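Local coordinates for DNA/pantothenate metabolism flavoprotein (Streptomyces sparsogenes DSM 40356, PDB 7CFU) that binds flavin mononucleotide and, as an FMN-dependent cysteine decarboxylase, probably removes the carboxyl group of a cysteine residue in natural-product biosynthesis, at residues A[157-160]-A[164-167]. Sequence-based numbering, arbitrary orientation.
Sequences QLRE and RIVE
Arg159, near the end of helix 149-160, slants across Ile165 of strand 164-165, the outermost strand of this chain's sheet, and reaches Glu167 beyond it. Followed outward from CB, its first contact comes at CG, 3.8 Å from Ile165 CG1. The chain is extended from CG to NE, which brings NE beside the branch carbon, 3.8 Å from Ile165 CB. A water accepts from Arg159 NE at 2.9 Å and also from Ile165 N, so it bridges the helix side chain to the strand backbone. At the tip, NH2 donates to Glu167 OE2 at 2.7 Å with an angle of 160°. The acceptor lies 9° out of the guanidinium plane and uses its anti lone pair. NH1 adds a weak bond to the same oxygen, giving a salt bridge forked on OE2, with the two flat groups turned 37° apart. Beneath this polar layer, Ile165 CD1 sits 4.1 Å from Leu158 CB, and the two side chains cross at about a right angle. Leu158 also packs on helix 109-117, and Ile165 on Ile137 and Pro139. This is an alpha-to-beta connection in the parallel-sheet, Rossmann-like flavoprotein fold, a helix leading through a short turn into the strand it packs against.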
loop_
_atom_site.group_PDB
_atom_site.type_symbol
_atom_site.label_atom_id
_atom_site.label_comp_id
_atom_site.label_asym_id
_atom_site.label_seq_id
_atom_site.Cartn_x
_atom_site.Cartn_y
_atom_site.Cartn_z
ATOM N N GLN A 157 37.940 -24.457 3.631
ATOM C CA GLN A 157 38.037 -23.947 2.271
ATOM C C GLN A 157 38.433 -22.479 2.261
ATOM O O GLN A 157 39.224 -22.048 1.413
ATOM C CB GLN A 157 36.712 -24.133 1.544
ATOM C CG GLN A 157 36.733 -23.597 0.130
ATOM C CD GLN A 157 37.720 -24.352 -0.753
ATOM O OE1 GLN A 157 37.390 -25.402 -1.292
ATOM N NE2 GLN A 157 38.932 -23.821 -0.896
ATOM N N LEU A 158 37.894 -21.695 3.199
ATOM C CA LEU A 158 38.217 -20.270 3.247
ATOM C C LEU A 158 39.666 -20.041 3.656
ATOM O O LEU A 158 40.323 -19.130 3.144
ATOM C CB LEU A 158 37.274 -19.545 4.203
ATOM C CG LEU A 158 35.845 -19.335 3.708
ATOM C CD1 LEU A 158 34.925 -18.959 4.862
ATOM C CD2 LEU A 158 35.847 -18.254 2.638
ATOM N N ARG A 159 40.172 -20.841 4.600
ATOM C CA ARG A 159 41.575 -20.732 4.984
ATOM C C ARG A 159 42.494 -21.090 3.821
ATOM O O ARG A 159 43.500 -20.412 3.586
ATOM C CB ARG A 159 41.854 -21.613 6.201
ATOM C CG ARG A 159 41.305 -21.026 7.489
ATOM C CD ARG A 159 41.514 -21.954 8.665
ATOM N NE ARG A 159 41.211 -21.284 9.927
ATOM C CZ ARG A 159 40.688 -21.896 10.983
ATOM N NH1 ARG A 159 40.412 -23.193 10.926
ATOM N NH2 ARG A 159 40.444 -21.215 12.089
ATOM N N GLU A 160 42.163 -22.149 3.081
ATOM C CA GLU A 160 42.951 -22.497 1.902
ATOM C C GLU A 160 42.893 -21.398 0.852
ATOM O O GLU A 160 43.859 -21.195 0.104
ATOM C CB GLU A 160 42.473 -23.838 1.340
ATOM C CG GLU A 160 42.709 -24.997 2.322
ATOM C CD GLU A 160 42.219 -26.348 1.815
ATOM O OE1 GLU A 160 41.782 -26.432 0.648
ATOM O OE2 GLU A 160 42.278 -27.331 2.588
ATOM N N ARG A 164 41.588 -15.210 6.701
ATOM C CA ARG A 164 41.892 -15.380 8.117
ATOM C C ARG A 164 40.591 -15.560 8.886
ATOM O O ARG A 164 39.751 -14.651 8.925
ATOM C CB ARG A 164 42.670 -14.165 8.624
ATOM C CG ARG A 164 42.972 -14.093 10.124
ATOM C CD ARG A 164 44.084 -15.027 10.597
ATOM N NE ARG A 164 44.469 -14.710 11.974
ATOM C CZ ARG A 164 43.870 -15.174 13.067
ATOM N NH1 ARG A 164 42.837 -16.003 12.973
ATOM N NH2 ARG A 164 44.307 -14.800 14.262
ATOM N N ILE A 165 40.425 -16.726 9.498
ATOM C CA ILE A 165 39.222 -17.059 10.247
ATOM C C ILE A 165 39.526 -16.942 11.734
ATOM O O ILE A 165 40.452 -17.587 12.241
ATOM C CB ILE A 165 38.727 -18.469 9.897
ATOM C CG1 ILE A 165 38.550 -18.602 8.389
ATOM C CG2 ILE A 165 37.434 -18.782 10.642
ATOM C CD1 ILE A 165 37.488 -17.692 7.808
ATOM N N VAL A 166 38.739 -16.135 12.438
ATOM C CA VAL A 166 38.805 -16.035 13.890
ATOM C C VAL A 166 37.694 -16.910 14.441
ATOM O O VAL A 166 36.516 -16.541 14.377
ATOM C CB VAL A 166 38.660 -14.588 14.381
ATOM C CG1 VAL A 166 38.669 -14.555 15.908
ATOM C CG2 VAL A 166 39.768 -13.716 13.804
ATOM N N GLU A 167 38.070 -18.065 14.989
ATOM C CA GLU A 167 37.091 -19.030 15.451
ATOM C C GLU A 167 36.325 -18.479 16.652
ATOM O O GLU A 167 36.891 -17.750 17.473
ATOM C CB GLU A 167 37.785 -20.336 15.829
ATOM C CG GLU A 167 38.545 -20.948 14.672
ATOM C CD GLU A 167 39.067 -22.335 14.978
ATOM O OE1 GLU A 167 38.758 -22.863 16.070
ATOM O OE2 GLU A 167 39.792 -22.890 14.126
HETATM O O HOH W 1 42.755 -18.832 9.380
#